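Local atomic coordinates of SnoaL-like domain-containing protein (Burkholderia thailandensis E264, PDB entry 3H3H), a protein that is of unknown function but has the SnoaL-like fold of the NTF2 clan, whose cone-shaped pocket probably binds a small molecule. Residues B[32-38]-B[112-116]; B[13-17]-B[103-107]. One frame throughout, in Å; residues are numbered along the deposited sequence. Where two conformers were deposited one is given.

Contact 1 of 2, residues B[32-38]-B[112-116]; sequences HYADGFE and RVVKA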
ATOM      1  N   HIS B  32      -0.787  14.062  12.145  1.00 13.18           N
ATOM      2  CA  HIS B  32      -0.029  13.575  11.059  1.00 13.74           C
ATOM      3  C   HIS B  32      -0.729  13.783   9.713  1.00 15.42           C
ATOM      4  O   HIS B  32      -0.148  13.460   8.707  1.00 15.40           O
ATOM      5  CB  HIS B  32       0.222  12.087  11.226  1.00 15.84           C
ATOM      6  CG  HIS B  32       1.124  11.817  12.383  1.00 15.57           C
ATOM      7  ND1 HIS B  32       2.472  12.138  12.357  1.00 15.05           N
ATOM      8  CD2 HIS B  32       0.844  11.439  13.657  1.00 20.33           C
ATOM      9  CE1 HIS B  32       2.996  11.870  13.543  1.00 17.87           C
ATOM     10  NE2 HIS B  32       2.031  11.464  14.353  1.00 16.66           N
ATOM     11  N   TYR B  33      -1.974  14.231   9.763  1.00 12.44           N
ATOM     12  CA  TYR B  33      -2.833  14.285   8.563  1.00 12.75           C
ATOM     13  C   TYR B  33      -3.087  15.715   8.144  1.00 14.47           C
ATOM     14  O   TYR B  33      -3.217  16.607   8.978  1.00 14.26           O
ATOM     15  CB  TYR B  33      -4.156  13.572   8.848  1.00 12.11           C
ATOM     16  CG  TYR B  33      -4.037  12.064   9.069  1.00 11.72           C
ATOM     17  CD1 TYR B  33      -3.619  11.541  10.303  1.00 10.67           C
ATOM     18  CD2 TYR B  33      -4.277  11.159   8.054  1.00 13.81           C
ATOM     19  CE1 TYR B  33      -3.492  10.228  10.498  1.00 13.13           C
ATOM     20  CE2 TYR B  33      -4.167   9.827   8.233  1.00 11.64           C
ATOM     21  CZ  TYR B  33      -3.767   9.330   9.469  1.00 10.85           C
ATOM     22  OH  TYR B  33      -3.715   7.986   9.756  1.00 14.69           O
ATOM     23  N   ALA B  34      -3.170  15.903   6.835  1.00 14.12           N
ATOM     24  CA  ALA B  34      -3.524  17.157   6.230  1.00 13.35           C
ATOM     25  C   ALA B  34      -5.038  17.424   6.341  1.00 12.88           C
ATOM     26  O   ALA B  34      -5.826  16.503   6.478  1.00 13.01           O
ATOM     27  CB  ALA B  34      -3.121  17.147   4.754  1.00 15.17           C
ATOM     28  N   ASP B  35      -5.414  18.698   6.348  1.00 13.54           N
ATOM     29  CA  ASP B  35      -6.817  19.026   6.259  1.00 15.04           C
ATOM     30  C   ASP B  35      -7.392  18.386   4.999  1.00 14.40           C
ATOM     31  O   ASP B  35      -6.773  18.387   3.929  1.00 14.52           O
ATOM     32  CB  ASP B  35      -7.015  20.540   6.201  1.00 13.53           C
ATOM     33  CG  ASP B  35      -6.625  21.234   7.512  1.00 15.57           C
ATOM     34  OD1 ASP B  35      -6.760  20.651   8.575  1.00 20.03           O
ATOM     35  OD2 ASP B  35      -6.219  22.404   7.448  1.00 28.56           O
ATOM     36  N   GLY B  36      -8.602  17.852   5.142  1.00 12.90           N
ATOM     37  CA  GLY B  36      -9.285  17.264   4.052  1.00 12.47           C
ATOM     38  C   GLY B  36      -8.707  15.978   3.529  1.00 11.97           C
ATOM     39  O   GLY B  36      -9.012  15.573   2.420  1.00 15.01           O
ATOM     40  N   PHE B  37      -7.905  15.301   4.331  1.00 10.33           N
ATOM     41  CA  PHE B  37      -7.350  14.023   3.869  1.00 11.17           C
ATOM     42  C   PHE B  37      -8.413  12.993   3.545  1.00 12.12           C
ATOM     43  O   PHE B  37      -9.507  12.937   4.163  1.00 14.14           O
ATOM     44  CB  PHE B  37      -6.363  13.447   4.894  1.00 11.70           C
ATOM     45  CG  PHE B  37      -6.991  12.781   6.070  1.00 11.73           C
ATOM     46  CD1 PHE B  37      -7.384  13.530   7.190  1.00 14.26           C
ATOM     47  CD2 PHE B  37      -7.087  11.413   6.138  1.00 14.54           C
ATOM     48  CE1 PHE B  37      -7.930  12.904   8.283  1.00 15.44           C
ATOM     49  CE2 PHE B  37      -7.654  10.799   7.232  1.00 12.90           C
ATOM     50  CZ  PHE B  37      -8.049  11.545   8.311  1.00 15.95           C
ATOM     51  N   GLU B  38      -8.084  12.159   2.567  0.50 12.50           N
ATOM     52  CA  GLU B  38      -8.976  11.115   2.130  0.50 14.41           C
ATOM     53  C   GLU B  38      -8.593   9.844   2.824  0.50 12.96           C
ATOM     54  O   GLU B  38      -7.410   9.500   2.869  0.50 15.29           O
ATOM     55  CB  GLU B  38      -8.830  10.897   0.636  0.50 15.35           C
ATOM     56  CG  GLU B  38      -9.259  12.041  -0.222  0.50 15.98           C
ATOM     57  CD  GLU B  38      -9.009  11.713  -1.685  0.50 22.56           C
ATOM     58  OE1 GLU B  38      -9.771  10.896  -2.224  0.50 27.25           O
ATOM     59  OE2 GLU B  38      -8.030  12.234  -2.269  0.50 18.85           O
ATOM     60  N   ARG B 112       2.423  15.990   5.525  1.00 16.42           N
ATOM     61  CA  ARG B 112       1.333  15.361   6.209  1.00 14.72           C
ATOM     62  C   ARG B 112       0.561  14.496   5.223  1.00 15.53           C
ATOM     63  O   ARG B 112       0.705  14.621   4.005  1.00 14.53           O
ATOM     64  CB  ARG B 112       0.443  16.381   6.883  1.00 17.06           C
ATOM     65  CG  ARG B 112       1.199  17.176   7.877  1.00 20.36           C
ATOM     66  CD  ARG B 112       0.353  17.645   8.967  1.00 22.15           C
ATOM     67  NE  ARG B 112      -0.630  18.611   8.555  1.00 22.94           N
ATOM     68  CZ  ARG B 112      -1.506  19.138   9.407  1.00 29.00           C
ATOM     69  NH1 ARG B 112      -2.371  20.024   8.967  1.00 22.26           N
ATOM     70  NH2 ARG B 112      -1.517  18.766  10.704  1.00 25.52           N
ATOM     71  N   VAL B 113      -0.221  13.578   5.774  1.00 13.97           N
ATOM     72  CA  VAL B 113      -0.926  12.584   4.997  1.00 11.63           C
ATOM     73  C   VAL B 113      -2.149  13.211   4.340  1.00 12.82           C
ATOM     74  O   VAL B 113      -3.029  13.773   5.024  1.00 14.55           O
ATOM     75  CB  VAL B 113      -1.361  11.412   5.846  1.00 13.03           C
ATOM     76  CG1 VAL B 113      -2.184  10.374   4.972  1.00 15.10           C
ATOM     77  CG2 VAL B 113      -0.176  10.717   6.472  1.00 12.86           C
ATOM     78  N   VAL B 114      -2.182  13.137   3.019  1.00 12.16           N
ATOM     79  CA  VAL B 114      -3.303  13.680   2.257  1.00 12.12           C
ATOM     80  C   VAL B 114      -4.268  12.579   1.848  1.00 11.39           C
ATOM     81  O   VAL B 114      -5.412  12.859   1.501  1.00 11.45           O
ATOM     82  CB  VAL B 114      -2.811  14.465   1.036  1.00 10.13           C
ATOM     83  CG1 VAL B 114      -2.031  15.684   1.492  1.00 12.10           C
ATOM     84  CG2 VAL B 114      -2.028  13.609   0.011  1.00 11.43           C
ATOM     85  N   LYS B 115      -3.782  11.324   1.827  1.00 10.53           N
ATOM     86  CA  LYS B 115      -4.595  10.200   1.405  1.00 12.15           C
ATOM     87  C   LYS B 115      -4.059   8.928   2.089  1.00 13.86           C
ATOM     88  O   LYS B 115      -2.866   8.677   2.042  1.00 14.48           O
ATOM     89  CB  LYS B 115      -4.590   9.996  -0.108  1.00 15.57           C
ATOM     90  CG  LYS B 115      -5.511   8.913  -0.581  1.00 21.96           C
ATOM     91  CD  LYS B 115      -5.566   8.907  -2.114  1.00 25.32           C
ATOM     92  CE  LYS B 115      -6.606   7.956  -2.674  1.00 39.66           C
ATOM     93  NZ  LYS B 115      -7.185   8.443  -3.970  1.00 48.15           N
ATOM     94  N   ALA B 116      -4.931   8.138   2.662  1.00 13.03           N
ATOM     95  CA  ALA B 116      -4.529   6.871   3.284  1.00 13.09           C
ATOM     96  C   ALA B 116      -5.504   5.818   2.868  1.00 13.73           C
ATOM     97  O   ALA B 116      -6.678   6.110   2.697  1.00 14.78           O
ATOM     98  CB  ALA B 116      -4.423   6.962   4.818  1.00 13.57           C
TER
HETATM   99  O   HOH W   1      -4.929  20.306  10.419  1.00 22.39           O
HETATM  100  O   HOH W   2      -3.378  20.729   6.177  1.00 25.39           O
HETATM  101  O   HOH W   3      -6.013  13.449  -1.094  1.00 29.28           O
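Two short parallel pairings, separated by a type II turn, join residues 32-38 to residues 112-116 in this SnoaL-like fold. Y33 and V113 form a short parallel bridge before the corner; E38 and K115 pair beyond it, where strand 37-40 runs beside strand 113-121 in the main sheet. In the first pairing, V113 N donates to H32 O (2.9 Å) and A34 N to V113 O (2.8 Å). The turn from A34 to F37 then carries the chain round a corner, which G36 can follow at its positive phi. Beyond it, E38 N donates to V114 O and A116 N to E38 O. A classic beta bulge, in which V114 and K115 lie opposite the single residue H106, coincides with the corner at V114.

On the buried side Y33 and V113 point the same way, and ring atom CD2 of Y33 lies 3.7 Å from V113 CB; the same CD2 sits over one face of the F37 ring, toward its rim. The Y33 hydroxyl bonds to W17 NE1. R112 bends at chi3 (-67°), laying one guanidinium face over Y33 O, with CZ 3.1 Å from that oxygen; the angles are poor for hydrogen bonds, and K58 supplies one instead. R112 NH2 bonds directly to S31 O, while two waters bridge NH1 to D35, through OD1 and the backbone N. In one of two deposited E38 conformers, hence uncertain, OE1 is 4.0 Å from K115 NZ, a long salt bridge. Direct backbone bonds thus fix the pairing, whereas D35-R112 and E38-K115 probably contribute only modest electrostatics.

Contact 2 of 2, residues B[13-17]-B[103-107]; sequences FSREW and EVFHF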
ATOM      1  N   PHE B  13       7.897   8.499  10.948  1.00 14.71           N
ATOM      2  CA  PHE B  13       6.467   8.600  10.774  1.00 15.11           C
ATOM      3  C   PHE B  13       5.808   7.341  11.345  1.00 14.74           C
ATOM      4  O   PHE B  13       4.794   7.381  12.043  1.00 10.52           O
ATOM      5  CB  PHE B  13       6.076   8.762   9.296  1.00 15.11           C
ATOM      6  CG  PHE B  13       4.601   8.631   9.052  1.00 12.09           C
ATOM      7  CD1 PHE B  13       3.747   9.660   9.352  1.00 17.64           C
ATOM      8  CD2 PHE B  13       4.079   7.471   8.529  1.00 13.06           C
ATOM      9  CE1 PHE B  13       2.380   9.508   9.198  1.00 20.93           C
ATOM     10  CE2 PHE B  13       2.674   7.331   8.339  1.00 13.64           C
ATOM     11  CZ  PHE B  13       1.864   8.321   8.677  1.00 17.72           C
ATOM     12  N   SER B  14       6.301   6.182  10.953  1.00 12.97           N
ATOM     13  CA  SER B  14       5.712   4.926  11.413  1.00 15.49           C
ATOM     14  C   SER B  14       5.721   4.805  12.956  1.00 15.29           C
ATOM     15  O   SER B  14       4.746   4.419  13.562  1.00 13.37           O
ATOM     16  CB  SER B  14       6.450   3.761  10.768  1.00 16.94           C
ATOM     17  OG  SER B  14       6.345   3.821   9.371  1.00 18.29           O
ATOM     18  N   ARG B  15       6.842   5.123  13.576  0.50 17.12           N
ATOM     19  CA  ARG B  15       6.946   5.028  15.022  0.50 16.82           C
ATOM     20  C   ARG B  15       6.005   6.015  15.715  0.50 15.44           C
ATOM     21  O   ARG B  15       5.392   5.673  16.723  0.50 16.43           O
ATOM     22  CB  ARG B  15       8.404   5.235  15.474  0.50 18.14           C
ATOM     23  CG  ARG B  15       8.616   5.206  16.983  0.50 20.59           C
ATOM     24  CD  ARG B  15       9.089   3.862  17.562  0.50 21.55           C
ATOM     25  NE  ARG B  15       9.575   4.076  18.913  0.50 27.37           N
ATOM     26  CZ  ARG B  15      10.858   4.245  19.227  0.50 21.07           C
ATOM     27  NH1 ARG B  15      11.213   4.461  20.486  0.50 32.33           N
ATOM     28  NH2 ARG B  15      11.787   4.190  18.282  0.50 25.72           N
ATOM     29  N   GLU B  16       5.856   7.224  15.180  1.00 13.71           N
ATOM     30  CA  GLU B  16       4.956   8.190  15.797  1.00 12.97           C
ATOM     31  C   GLU B  16       3.524   7.764  15.571  1.00 14.09           C
ATOM     32  O   GLU B  16       2.739   7.856  16.489  1.00 14.94           O
ATOM     33  CB  GLU B  16       5.179   9.609  15.274  1.00 15.10           C
ATOM     34  CG  GLU B  16       6.528  10.112  15.589  1.00 12.12           C
ATOM     35  CD  GLU B  16       6.810  11.512  15.033  1.00 18.18           C
ATOM     36  OE1 GLU B  16       6.045  12.052  14.222  1.00 20.78           O
ATOM     37  OE2 GLU B  16       7.857  12.062  15.369  1.00 18.84           O
ATOM     38  N   TRP B  17       3.187   7.282  14.366  1.00 10.98           N
ATOM     39  CA  TRP B  17       1.808   6.935  14.050  1.00 11.97           C
ATOM     40  C   TRP B  17       1.377   5.742  14.882  1.00 14.98           C
ATOM     41  O   TRP B  17       0.298   5.752  15.474  1.00 11.70           O
ATOM     42  CB  TRP B  17       1.673   6.581  12.544  1.00 13.46           C
ATOM     43  CG  TRP B  17       0.313   6.373  12.098  1.00 10.19           C
ATOM     44  CD1 TRP B  17      -0.570   7.314  11.619  1.00 11.11           C
ATOM     45  CD2 TRP B  17      -0.310   5.115  11.920  1.00 11.64           C
ATOM     46  NE1 TRP B  17      -1.755   6.706  11.278  1.00 13.32           N
ATOM     47  CE2 TRP B  17      -1.593   5.350  11.370  1.00 13.17           C
ATOM     48  CE3 TRP B  17       0.077   3.806  12.197  1.00 13.36           C
ATOM     49  CZ2 TRP B  17      -2.498   4.320  11.122  1.00 13.69           C
ATOM     50  CZ3 TRP B  17      -0.817   2.775  11.889  1.00 14.86           C
ATOM     51  CH2 TRP B  17      -2.086   3.036  11.390  1.00 14.39           C
ATOM     52  N   GLU B 103      -1.374  -0.303   5.612  1.00 12.55           N
ATOM     53  CA  GLU B 103      -1.936   0.992   5.390  1.00 11.85           C
ATOM     54  C   GLU B 103      -0.957   1.810   4.598  1.00 11.30           C
ATOM     55  O   GLU B 103       0.196   1.945   4.971  1.00 12.48           O
ATOM     56  CB  GLU B 103      -2.296   1.639   6.755  1.00 15.50           C
ATOM     57  CG  GLU B 103      -3.378   2.648   6.722  1.00 18.28           C
ATOM     58  CD  GLU B 103      -4.267   2.573   7.953  1.00 15.65           C
ATOM     59  OE1 GLU B 103      -4.694   3.632   8.437  1.00 21.39           O
ATOM     60  OE2 GLU B 103      -4.464   1.482   8.530  1.00 19.63           O
ATOM     61  N   VAL B 104      -1.440   2.402   3.509  1.00 10.88           N
ATOM     62  CA  VAL B 104      -0.616   3.190   2.633  1.00 12.70           C
ATOM     63  C   VAL B 104      -0.971   4.656   2.875  1.00 14.74           C
ATOM     64  O   VAL B 104      -2.174   5.039   2.843  1.00 13.04           O
ATOM     65  CB  VAL B 104      -0.887   2.851   1.190  1.00 14.41           C
ATOM     66  CG1 VAL B 104      -0.027   3.727   0.307  1.00 14.72           C
ATOM     67  CG2 VAL B 104      -0.549   1.331   0.915  1.00 17.26           C
ATOM     68  N   PHE B 105       0.082   5.468   3.066  1.00 13.53           N
ATOM     69  CA  PHE B 105      -0.089   6.870   3.345  1.00 13.68           C
ATOM     70  C   PHE B 105       0.610   7.693   2.312  1.00 10.68           C
ATOM     71  O   PHE B 105       1.834   7.580   2.114  1.00 13.32           O
ATOM     72  CB  PHE B 105       0.531   7.207   4.686  1.00 13.54           C
ATOM     73  CG  PHE B 105       0.033   6.367   5.835  1.00 13.94           C
ATOM     74  CD1 PHE B 105       0.612   5.136   6.155  1.00 12.83           C
ATOM     75  CD2 PHE B 105      -0.993   6.818   6.650  1.00 14.15           C
ATOM     76  CE1 PHE B 105       0.143   4.394   7.198  1.00 12.37           C
ATOM     77  CE2 PHE B 105      -1.462   6.058   7.725  1.00 13.87           C
ATOM     78  CZ  PHE B 105      -0.904   4.853   8.005  1.00 13.86           C
ATOM     79  N   HIS B 106      -0.143   8.532   1.628  1.00 10.84           N
ATOM     80  CA  HIS B 106       0.391   9.449   0.664  1.00 11.05           C
ATOM     81  C   HIS B 106       0.552  10.800   1.299  1.00 12.96           C
ATOM     82  O   HIS B 106      -0.324  11.274   2.019  1.00 14.98           O
ATOM     83  CB  HIS B 106      -0.514   9.599  -0.514  1.00 13.20           C
ATOM     84  CG  HIS B 106      -0.645   8.354  -1.307  1.00 14.16           C
ATOM     85  ND1 HIS B 106       0.143   8.082  -2.409  1.00 18.28           N
ATOM     86  CD2 HIS B 106      -1.446   7.275  -1.121  1.00 16.32           C
ATOM     87  CE1 HIS B 106      -0.186   6.892  -2.880  1.00 22.19           C
ATOM     88  NE2 HIS B 106      -1.154   6.385  -2.130  1.00 17.48           N
ATOM     89  N   PHE B 107       1.696  11.419   1.029  1.00 13.24           N
ATOM     90  CA  PHE B 107       2.020  12.690   1.693  1.00 14.01           C
ATOM     91  C   PHE B 107       1.940  13.863   0.751  1.00 15.55           C
ATOM     92  O   PHE B 107       2.219  13.716  -0.433  1.00 16.20           O
ATOM     93  CB  PHE B 107       3.410  12.663   2.296  1.00 10.68           C
ATOM     94  CG  PHE B 107       3.506  11.733   3.438  1.00 12.23           C
ATOM     95  CD1 PHE B 107       3.659  10.348   3.215  1.00 13.29           C
ATOM     96  CD2 PHE B 107       3.287  12.198   4.717  1.00 12.90           C
ATOM     97  CE1 PHE B 107       3.666   9.483   4.305  1.00 14.36           C
ATOM     98  CE2 PHE B 107       3.289  11.323   5.789  1.00 17.97           C
ATOM     99  CZ  PHE B 107       3.463   9.998   5.566  1.00 14.47           C
TER
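An aromatic cluster packs helix 7-22 against the concave side of the curved sheet, in the buried heart of the SnoaL-like fold. Residues 13-17 of the helix pass over residues 103-107 of strand 100-107 at 116°, with 12.2 Å between the axes of these two short segments. That spacing leaves room for large flat side chains, and phenylalanine and tryptophan occupy it without any hydrogen bond across the contact.

F13, W17, F105 and F107 meet in three T-shaped pairs. F107 turns an edge to F13, its CZ standing 3.6 Å above the centre of the F13 ring, with the planes at 89°. F13 in turn presents its own edge to F105: CE2 of F13 lies 3.7 Å from CD1 of F105, over one face of that ring. F105 then sends its far edge onto W17, where CZ of F105 is 3.5 Å from CE2 of the indole and the planes stand at 70°. F13 and F105 therefore each offer an edge to one neighbour and a face to another. Both helix residues have CG anti to the backbone N, and being one helical turn apart, both point toward the strand, F13 to F105 and F107 and W17 to F105 and E103.

E103 adds a polar end to the row: its OE1 comes within 3.5 Å of W17 CZ2, and the carboxylate plane is turned steeply from that of the indole. An unidentified ligand lies about 3 Å from the E103 side chain, consistent with a pocket at this end. Edge-to-face stacking sets weakly positive ring hydrogens against the electron-rich faces of neighbouring rings, while E103, beside the ligand, has its OE2 bonded to the Y93 hydroxyl.

Overall arrangement
Contact 2 lies in the core, where all five touching residues are buried; contact 1 is only partly buried and reaches the surface at D35. Both draw on the same sheet, since strands 100-107 and 113-121 are neighbours in it, and K115 O probably accepts a hydrogen bond from H106 N between them. Their chemistry follows their place: strand pairing at 32-38 and 112-116 relies on backbone bonds, with waters and charges outside, whereas helix-on-sheet packing at 13-17 and 103-107 relies mainly on aromatic rings, with a carboxylate at one end. The two meet inside the fold through Y33 and W17, and the Y33 side chain lies about 5 Å from the unidentified ligand.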